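Local coordinates for protein phiAB6 tailspike (Unidentified phage, PDB 5JS4) that serves as the trimeric beta-helical tailspike of a bacteriophage and probably binds and fragments the exopolysaccharide of its host, Acinetobacter baumannii, at residues 582-587 with 591-596; 662-667 with 707-712; 502-507 with 515-520. All coordinates share one frame; numbering follows the deposited sequence.

Interaction 1: 582-587 with 591-596; sequences ASDTYT and RKWGTY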
loop_
_atom_site.group_PDB
_atom_site.type_symbol
_atom_site.label_atom_id
_atom_site.label_comp_id
_atom_site.label_asym_id
_atom_site.label_seq_id
_atom_site.Cartn_x
_atom_site.Cartn_y
_atom_site.Cartn_z
ATOM N N ALA A 582 -31.389 17.871 -0.871
ATOM C CA ALA A 582 -32.400 18.027 -1.911
ATOM C C ALA A 582 -31.997 17.237 -3.145
ATOM O O ALA A 582 -30.810 17.092 -3.428
ATOM C CB ALA A 582 -32.563 19.492 -2.265
ATOM N N SER A 583 -32.993 16.761 -3.887
ATOM C CA SER A 583 -32.773 15.923 -5.065
ATOM C C SER A 583 -33.039 16.692 -6.348
ATOM O O SER A 583 -34.018 17.431 -6.439
ATOM C CB SER A 583 -33.686 14.697 -5.017
ATOM O OG SER A 583 -33.315 13.835 -3.960
ATOM N N ASP A 584 -32.177 16.502 -7.345
ATOM C CA ASP A 584 -32.404 17.101 -8.651
ATOM C C ASP A 584 -33.103 16.119 -9.598
ATOM O O ASP A 584 -33.402 14.971 -9.232
ATOM C CB ASP A 584 -31.101 17.703 -9.226
ATOM C CG ASP A 584 -30.221 16.700 -9.964
ATOM O OD1 ASP A 584 -30.405 15.472 -9.839
ATOM O OD2 ASP A 584 -29.317 17.172 -10.699
ATOM N N THR A 585 -33.392 16.612 -10.797
ATOM C CA THR A 585 -33.990 15.829 -11.869
ATOM C C THR A 585 -33.273 16.194 -13.163
ATOM O O THR A 585 -33.101 17.371 -13.475
ATOM C CB THR A 585 -35.489 16.147 -12.027
ATOM O OG1 THR A 585 -36.169 15.908 -10.789
ATOM C CG2 THR A 585 -36.124 15.289 -13.121
ATOM N N TYR A 586 -32.843 15.183 -13.907
ATOM C CA TYR A 586 -32.261 15.401 -15.222
ATOM C C TYR A 586 -32.594 14.177 -16.064
ATOM O O TYR A 586 -31.868 13.185 -16.076
ATOM C CB TYR A 586 -30.751 15.627 -15.114
ATOM C CG TYR A 586 -30.036 16.131 -16.368
ATOM C CD1 TYR A 586 -30.665 16.213 -17.621
ATOM C CD2 TYR A 586 -28.701 16.499 -16.293
ATOM C CE1 TYR A 586 -29.975 16.664 -18.739
ATOM C CE2 TYR A 586 -28.007 16.940 -17.406
ATOM C CZ TYR A 586 -28.644 17.022 -18.623
ATOM O OH TYR A 586 -27.933 17.469 -19.719
ATOM N N THR A 587 -33.735 14.262 -16.734
ATOM C CA THR A 587 -34.186 13.229 -17.650
ATOM C C THR A 587 -34.127 13.794 -19.059
ATOM O O THR A 587 -33.722 14.936 -19.272
ATOM C CB THR A 587 -35.631 12.802 -17.345
ATOM O OG1 THR A 587 -36.530 13.852 -17.720
ATOM C CG2 THR A 587 -35.810 12.463 -15.868
ATOM N N ARG A 591 -35.485 19.102 -16.494
ATOM C CA ARG A 591 -34.343 19.510 -15.687
ATOM C C ARG A 591 -34.845 20.384 -14.543
ATOM O O ARG A 591 -35.395 21.464 -14.776
ATOM C CB ARG A 591 -33.310 20.272 -16.521
ATOM C CG ARG A 591 -32.000 20.548 -15.793
ATOM C CD ARG A 591 -31.178 19.283 -15.659
ATOM N NE ARG A 591 -29.855 19.448 -15.056
ATOM C CZ ARG A 591 -29.525 19.142 -13.804
ATOM N NH1 ARG A 591 -30.427 18.700 -12.933
ATOM N NH2 ARG A 591 -28.267 19.290 -13.409
ATOM N N LYS A 592 -34.677 19.888 -13.318
ATOM C CA LYS A 592 -35.138 20.571 -12.109
ATOM C C LYS A 592 -34.147 20.377 -10.974
ATOM O O LYS A 592 -33.329 19.453 -10.998
ATOM C CB LYS A 592 -36.489 20.010 -11.649
ATOM C CG LYS A 592 -37.649 20.228 -12.604
ATOM C CD LYS A 592 -38.865 19.394 -12.219
ATOM C CE LYS A 592 -39.443 19.790 -10.871
ATOM N NZ LYS A 592 -40.708 19.051 -10.593
ATOM N N TRP A 593 -34.246 21.252 -9.972
ATOM C CA TRP A 593 -33.523 21.113 -8.716
ATOM C C TRP A 593 -34.544 21.238 -7.595
ATOM O O TRP A 593 -35.252 22.238 -7.504
ATOM C CB TRP A 593 -32.433 22.183 -8.590
ATOM C CG TRP A 593 -31.374 22.015 -9.620
ATOM C CD1 TRP A 593 -30.196 21.341 -9.490
ATOM C CD2 TRP A 593 -31.424 22.486 -10.967
ATOM N NE1 TRP A 593 -29.490 21.387 -10.676
ATOM C CE2 TRP A 593 -30.228 22.080 -11.599
ATOM C CE3 TRP A 593 -32.365 23.213 -11.701
ATOM C CZ2 TRP A 593 -29.953 22.382 -12.935
ATOM C CZ3 TRP A 593 -32.089 23.516 -13.033
ATOM C CH2 TRP A 593 -30.893 23.098 -13.632
ATOM N N GLY A 594 -34.634 20.205 -6.767
ATOM C CA GLY A 594 -35.613 20.172 -5.699
ATOM C C GLY A 594 -35.272 21.106 -4.560
ATOM O O GLY A 594 -34.115 21.478 -4.350
ATOM N N THR A 595 -36.310 21.499 -3.836
ATOM C CA THR A 595 -36.143 22.179 -2.564
ATOM C C THR A 595 -37.299 21.781 -1.655
ATOM O O THR A 595 -38.158 20.988 -2.042
ATOM C CB THR A 595 -36.020 23.709 -2.734
ATOM O OG1 THR A 595 -35.783 24.305 -1.454
ATOM C CG2 THR A 595 -37.261 24.321 -3.363
ATOM N N TYR A 596 -37.309 22.312 -0.443
ATOM C CA TYR A 596 -38.360 21.990 0.509
ATOM C C TYR A 596 -38.490 23.126 1.503
ATOM O O TYR A 596 -37.487 23.691 1.948
ATOM C CB TYR A 596 -38.051 20.682 1.245
ATOM C CG TYR A 596 -39.258 20.077 1.915
ATOM C CD1 TYR A 596 -39.596 20.413 3.221
ATOM C CD2 TYR A 596 -40.072 19.179 1.237
ATOM C CE1 TYR A 596 -40.712 19.864 3.832
ATOM C CE2 TYR A 596 -41.187 18.624 1.839
ATOM C CZ TYR A 596 -41.503 18.969 3.135
ATOM O OH TYR A 596 -42.616 18.416 3.733
HETATM O O HOH W 1 -27.333 19.214 -10.646
HETATM O O HOH W 2 -39.484 16.114 -10.808
#
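The guanidinium of R591 is sandwiched between two rings. Y586 CD2 lies over one face, displaced toward the rim, with the two planes only 6° apart, and W593 CZ2 lies 3.4 Å above the centre of the opposite face. Water 1 sits at the guanidinium edge, in plane. R591 CD adds a CH-pi contact over the Y586 ring, 3.8 Å from its centroid. The R591 chain reaches this slot because it bends at its second torsion (chi2 73°).

NH1 then grips two acceptors. It makes a salt bridge to D584 OD2 at 2.9 Å, met from above the carboxylate plane, the two flat groups standing 86° apart. It also donates to T585 O at 3.0 Å, which K592 N reaches from the other face of the carbonyl plane. Water 1 links D584 OD2, R591 NH2 and W593 NE1, which probably helps hold the three groups in place.

The backbones form a nearly antiparallel beta hairpin. T585 and K592 are a hydrogen-bonded pair, with T585 N to K592 O at 2.8 Å; D584–W593 and Y586–R591 are non-hydrogen-bonded pairs that put all four side chains on one face.

That face meets the other two subunits: R569 of the second subunit forms a salt bridge with D584, R591 has a cation-pi contact with W593 of that subunit, and W593 takes the reciprocal contact from R591 of the third. Within the chain, D584 OD1 accepts from K567 N on strand 566-573, which pairs outside 579-586; strand 602-615 pairs outside 591-597, so both hairpin strands are interior to the sheet.

Interaction 2: 662-667 with 707-712; sequences GSRLGT and DPHRFT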
loop_
_atom_site.group_PDB
_atom_site.type_symbol
_atom_site.label_atom_id
_atom_site.label_comp_id
_atom_site.label_asym_id
_atom_site.label_seq_id
_atom_site.Cartn_x
_atom_site.Cartn_y
_atom_site.Cartn_z
ATOM N N GLY A 662 -42.961 42.757 -37.548
ATOM C CA GLY A 662 -42.723 43.459 -38.818
ATOM C C GLY A 662 -41.444 43.118 -39.563
ATOM O O GLY A 662 -41.415 43.151 -40.795
ATOM N N SER A 663 -40.382 42.819 -38.823
ATOM C CA SER A 663 -39.087 42.473 -39.405
ATOM C C SER A 663 -38.271 41.726 -38.371
ATOM O O SER A 663 -38.658 41.651 -37.203
ATOM C CB SER A 663 -38.329 43.733 -39.816
ATOM O OG SER A 663 -37.929 44.458 -38.665
ATOM N N ARG A 664 -37.136 41.180 -38.789
ATOM C CA ARG A 664 -36.289 40.434 -37.872
ATOM C C ARG A 664 -35.745 41.342 -36.770
ATOM O O ARG A 664 -35.666 40.941 -35.612
ATOM C CB ARG A 664 -35.142 39.750 -38.611
ATOM C CG ARG A 664 -34.672 38.493 -37.910
ATOM C CD ARG A 664 -33.439 37.906 -38.562
ATOM N NE ARG A 664 -33.346 36.478 -38.294
ATOM C CZ ARG A 664 -32.500 35.647 -38.895
ATOM N NH1 ARG A 664 -31.623 36.096 -39.793
ATOM N NH2 ARG A 664 -32.529 34.358 -38.591
ATOM N N LEU A 665 -35.376 42.566 -37.135
ATOM C CA LEU A 665 -34.925 43.559 -36.160
ATOM C C LEU A 665 -36.069 43.981 -35.245
ATOM O O LEU A 665 -35.857 44.251 -34.059
ATOM C CB LEU A 665 -34.383 44.796 -36.877
ATOM C CG LEU A 665 -33.676 45.827 -35.994
ATOM C CD1 LEU A 665 -32.254 45.377 -35.704
ATOM C CD2 LEU A 665 -33.699 47.200 -36.644
ATOM N N GLY A 666 -37.270 44.053 -35.813
ATOM C CA GLY A 666 -38.466 44.463 -35.089
ATOM C C GLY A 666 -38.783 45.929 -35.315
ATOM O O GLY A 666 -37.880 46.762 -35.423
ATOM N N THR A 667 -40.068 46.249 -35.399
ATOM C CA THR A 667 -40.518 47.634 -35.496
ATOM C C THR A 667 -40.603 48.281 -34.118
ATOM O O THR A 667 -40.583 49.501 -34.000
ATOM C CB THR A 667 -41.918 47.715 -36.108
ATOM O OG1 THR A 667 -42.810 46.914 -35.320
ATOM C CG2 THR A 667 -41.922 47.213 -37.541
ATOM N N ASP A 707 -49.074 38.482 -37.152
ATOM C CA ASP A 707 -47.931 37.581 -37.261
ATOM C C ASP A 707 -46.626 38.242 -36.838
ATOM O O ASP A 707 -46.099 39.084 -37.562
ATOM C CB ASP A 707 -47.789 37.098 -38.708
ATOM C CG ASP A 707 -48.886 36.146 -39.104
ATOM O OD1 ASP A 707 -49.100 35.166 -38.363
ATOM O OD2 ASP A 707 -49.532 36.372 -40.149
ATOM N N PRO A 708 -46.075 37.844 -35.678
ATOM C CA PRO A 708 -44.722 38.296 -35.375
ATOM C C PRO A 708 -43.720 37.734 -36.377
ATOM O O PRO A 708 -43.974 36.699 -36.997
ATOM C CB PRO A 708 -44.450 37.719 -33.978
ATOM C CG PRO A 708 -45.793 37.411 -33.409
ATOM C CD PRO A 708 -46.636 37.024 -34.589
ATOM N N HIS A 709 -42.606 38.425 -36.548
ATOM C CA HIS A 709 -41.501 37.901 -37.340
ATOM C C HIS A 709 -40.748 36.832 -36.556
ATOM O O HIS A 709 -40.307 35.827 -37.113
ATOM C CB HIS A 709 -40.548 39.029 -37.707
ATOM C CG HIS A 709 -39.670 38.714 -38.871
ATOM N ND1 HIS A 709 -38.547 37.928 -38.770
ATOM C CD2 HIS A 709 -39.757 39.088 -40.169
ATOM C CE1 HIS A 709 -37.976 37.833 -39.959
ATOM N NE2 HIS A 709 -38.689 38.529 -40.822
ATOM N N ARG A 710 -40.611 37.054 -35.250
ATOM C CA ARG A 710 -39.829 36.180 -34.391
ATOM C C ARG A 710 -40.367 36.270 -32.970
ATOM O O ARG A 710 -40.735 37.348 -32.513
ATOM C CB ARG A 710 -38.346 36.585 -34.440
ATOM C CG ARG A 710 -37.425 35.870 -33.461
ATOM C CD ARG A 710 -35.969 36.243 -33.709
ATOM N NE ARG A 710 -35.063 35.654 -32.723
ATOM C CZ ARG A 710 -34.082 34.784 -32.971
ATOM N NH1 ARG A 710 -33.823 34.350 -34.204
ATOM N NH2 ARG A 710 -33.339 34.339 -31.968
ATOM N N PHE A 711 -40.441 35.131 -32.294
ATOM C CA PHE A 711 -40.793 35.104 -30.878
ATOM C C PHE A 711 -40.307 33.821 -30.221
ATOM O O PHE A 711 -40.113 32.800 -30.877
ATOM C CB PHE A 711 -42.305 35.286 -30.662
ATOM C CG PHE A 711 -43.146 34.129 -31.142
ATOM C CD1 PHE A 711 -43.591 34.081 -32.452
ATOM C CD2 PHE A 711 -43.513 33.101 -30.277
ATOM C CE1 PHE A 711 -44.373 33.027 -32.900
ATOM C CE2 PHE A 711 -44.293 32.047 -30.720
ATOM C CZ PHE A 711 -44.724 32.011 -32.031
ATOM N N THR A 712 -40.138 33.897 -28.909
ATOM C CA THR A 712 -39.643 32.813 -28.084
ATOM C C THR A 712 -40.787 32.209 -27.278
ATOM O O THR A 712 -41.737 32.907 -26.924
ATOM C CB THR A 712 -38.588 33.365 -27.105
ATOM O OG1 THR A 712 -37.468 33.855 -27.854
ATOM C CG2 THR A 712 -38.119 32.317 -26.102
HETATM O O HOH W 3 -45.446 41.550 -37.966
#
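H709 carries its ring anti to the backbone N (chi1 -160°), which lays it against the backbone of S663 and R664, while R664 has CG likewise turned from its own N (chi1 -152°) and runs extended past the imidazole. The histidine belongs to a classic beta bulge: H709 and R710 both face L660 of the adjoining strand 654-661, and the chain turns a corner at 709. The opposing segment is the loop that leaves that same strand, so the contact packs a loop against the bulged part of its neighbour in the antiparallel sheet.

One face of the imidazole does most of the touching. S663 C lies 3.3 Å above the ring plane, displaced toward the rim, and R664 N lies 3.4 Å above it, over the centre. The S663–R664 peptide thus lies over the ring face. The aliphatic start of R664 continues the cover, and the H709 CB carbon meets S663 O at 3.3 Å. The guanidinium does not follow the ring, its plane being turned 50° from the imidazole.

The polar end of R664 is held elsewhere. D615 takes a salt bridge from R664 and another from R710; this shared carboxylate probably offsets the closeness of the two guanidinium groups, whose NH2 of R664 and NH1 of R710 are 4.6 Å apart. The backbone O of T686 of the second subunit accepts from R664 NH1, placing the loop at a subunit boundary.

The loop has its own brace, an ST motif in which S663 OG accepts from G666 N at 3.0 Å. Just before it, at the start of the loop, water 3 joins the two backbones, accepting from G662 N at 2.8 Å and donating to D707 O at 2.6 Å.

Interaction 3: 502-507 with 515-520; sequences TSKTSP and NNYGGV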
loop_
_atom_site.group_PDB
_atom_site.type_symbol
_atom_site.label_atom_id
_atom_site.label_comp_id
_atom_site.label_asym_id
_atom_site.label_seq_id
_atom_site.Cartn_x
_atom_site.Cartn_y
_atom_site.Cartn_z
ATOM N N THR A 502 12.994 13.974 -11.402
ATOM C CA THR A 502 11.684 14.354 -11.913
ATOM C C THR A 502 10.783 13.128 -11.921
ATOM O O THR A 502 11.238 12.013 -11.666
ATOM C CB THR A 502 11.786 14.929 -13.336
ATOM O OG1 THR A 502 12.464 13.997 -14.188
ATOM C CG2 THR A 502 12.546 16.254 -13.323
ATOM N N SER A 503 9.503 13.342 -12.203
ATOM C CA SER A 503 8.527 12.259 -12.220
ATOM C C SER A 503 7.507 12.458 -13.326
ATOM O O SER A 503 7.073 13.579 -13.583
ATOM C CB SER A 503 7.797 12.182 -10.881
ATOM O OG SER A 503 6.770 11.206 -10.932
ATOM N N LYS A 504 7.118 11.359 -13.963
ATOM C CA LYS A 504 6.017 11.360 -14.917
ATOM C C LYS A 504 4.778 10.675 -14.331
ATOM O O LYS A 504 3.867 10.309 -15.068
ATOM C CB LYS A 504 6.451 10.681 -16.221
ATOM C CG LYS A 504 7.386 11.534 -17.065
ATOM C CD LYS A 504 7.803 10.821 -18.341
ATOM C CE LYS A 504 8.393 11.786 -19.357
ATOM N NZ LYS A 504 9.574 12.528 -18.835
ATOM N N THR A 505 4.738 10.532 -13.005
ATOM C CA THR A 505 3.663 9.788 -12.331
ATOM C C THR A 505 2.891 10.574 -11.259
ATOM O O THR A 505 2.003 10.010 -10.613
ATOM C CB THR A 505 4.219 8.506 -11.673
ATOM O OG1 THR A 505 5.140 8.858 -10.633
ATOM C CG2 THR A 505 4.921 7.636 -12.700
ATOM N N SER A 506 3.210 11.853 -11.068
ATOM C CA SER A 506 2.544 12.659 -10.040
ATOM C C SER A 506 1.052 12.791 -10.325
ATOM O O SER A 506 0.655 12.937 -11.485
ATOM C CB SER A 506 3.139 14.064 -9.960
ATOM O OG SER A 506 2.442 14.851 -9.009
ATOM N N PRO A 507 0.219 12.762 -9.267
ATOM C CA PRO A 507 -1.216 12.969 -9.487
ATOM C C PRO A 507 -1.542 14.313 -10.146
ATOM O O PRO A 507 -2.516 14.414 -10.885
ATOM C CB PRO A 507 -1.819 12.903 -8.077
ATOM C CG PRO A 507 -0.782 12.295 -7.207
ATOM C CD PRO A 507 0.549 12.526 -7.850
ATOM N N ASN A 515 1.008 8.310 -24.545
ATOM C CA ASN A 515 2.264 8.095 -23.815
ATOM C C ASN A 515 2.264 8.620 -22.377
ATOM O O ASN A 515 3.309 8.998 -21.852
ATOM C CB ASN A 515 3.468 8.679 -24.583
ATOM C CG ASN A 515 3.855 7.849 -25.788
ATOM O OD1 ASN A 515 3.711 6.627 -25.786
ATOM N ND2 ASN A 515 4.370 8.508 -26.825
ATOM N N ASN A 516 1.102 8.637 -21.729
ATOM C CA ASN A 516 1.075 8.851 -20.284
ATOM C C ASN A 516 1.657 7.633 -19.595
ATOM O O ASN A 516 1.590 6.521 -20.123
ATOM C CB ASN A 516 -0.346 9.058 -19.773
ATOM C CG ASN A 516 -1.004 10.286 -20.355
ATOM O OD1 ASN A 516 -0.530 11.408 -20.163
ATOM N ND2 ASN A 516 -2.107 10.087 -21.063
ATOM N N TYR A 517 2.232 7.844 -18.419
ATOM C CA TYR A 517 2.577 6.732 -17.544
ATOM C C TYR A 517 1.272 6.304 -16.884
ATOM O O TYR A 517 0.813 6.915 -15.917
ATOM C CB TYR A 517 3.632 7.138 -16.514
ATOM C CG TYR A 517 5.059 7.146 -17.039
ATOM C CD1 TYR A 517 5.351 7.541 -18.346
ATOM C CD2 TYR A 517 6.120 6.784 -16.216
ATOM C CE1 TYR A 517 6.654 7.556 -18.815
ATOM C CE2 TYR A 517 7.423 6.800 -16.678
ATOM C CZ TYR A 517 7.684 7.185 -17.977
ATOM O OH TYR A 517 8.978 7.208 -18.445
ATOM N N GLY A 518 0.661 5.271 -17.448
ATOM C CA GLY A 518 -0.682 4.862 -17.074
ATOM C C GLY A 518 -0.758 4.206 -15.713
ATOM O O GLY A 518 0.051 3.334 -15.377
ATOM N N GLY A 519 -1.746 4.627 -14.932
ATOM C CA GLY A 519 -2.012 4.023 -13.644
ATOM C C GLY A 519 -2.780 4.925 -12.706
ATOM O O GLY A 519 -3.178 6.040 -13.058
ATOM N N VAL A 520 -3.000 4.408 -11.506
ATOM C CA VAL A 520 -3.569 5.179 -10.417
ATOM C C VAL A 520 -2.404 5.744 -9.614
ATOM O O VAL A 520 -1.396 5.064 -9.419
ATOM C CB VAL A 520 -4.511 4.314 -9.539
ATOM C CG1 VAL A 520 -3.767 3.176 -8.845
ATOM C CG2 VAL A 520 -5.242 5.172 -8.519
HETATM O O HOH W 4 1.173 9.419 -14.894
HETATM O O HOH W 5 2.890 10.689 -17.722
#
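Y517 and K504 account for most of the surface buried here, and the aliphatic part of the lysine lies over one face of the tyrosine ring. K504 CB is the centre of the contact: it stands 3.7 Å from the ring centroid and just 5° off the normal, a well-centred CH-pi interaction. Farther along, CD comes down near the hydroxyl end of the ring, 3.5 Å from Y517 CE1. The chain can follow the ring because it stays extended through its second and third torsions, and it bends only at the last (chi4 58°). The amine there leads away to a salt bridge with D476, so the methylenes pack on the ring while the charge is paired elsewhere.

T505 adds the third piece. Its methyl CG2 approaches Y517 CD2 obliquely at 3.8 Å, beside the lysine. The residue is set by an ST turn, in which S503 OG accepts from T505 N at 3.0 Å with an N-H...O angle of 160°. The contact of K504 and T505 with Y517 closes a loop between strands 501-502 and 519-523, on a chain whose successive parallel strands form the right-handed beta-helix expected of a pectate lyase-like family. The phenol is held at its far end by a hydrogen bond from the backbone of V480, in a parallel sheet of that solenoid.

The two backbones are bridged by solvent and not by direct bonds. Water 5 donates to K504 O and accepts from Y517 N at 3.0 Å, and water 4 lies within hydrogen-bonding distance of both K504 O and Y517 O, 2.7 Å from the latter.

How the interactions relate
From the N terminus, interaction 3 comes first and closes a short loop, seven residues between its segments, on the beta-helix. Interaction 1 follows as a tight hairpin with three intervening residues, and interaction 2 comes last, spanning 39 residues that include strands of a second antiparallel sheet. The three are in series, so none nests in or crosses another. Interactions 1 and 2 both reach the six-stranded antiparallel sheet that holds 579-586 and 708-715 and both touch the second subunit, yet their nearest atoms are about 16 Å apart. Interaction 3 belongs to the solenoid body, about 38 Å from interaction 1 between centres, and like it touches the third subunit.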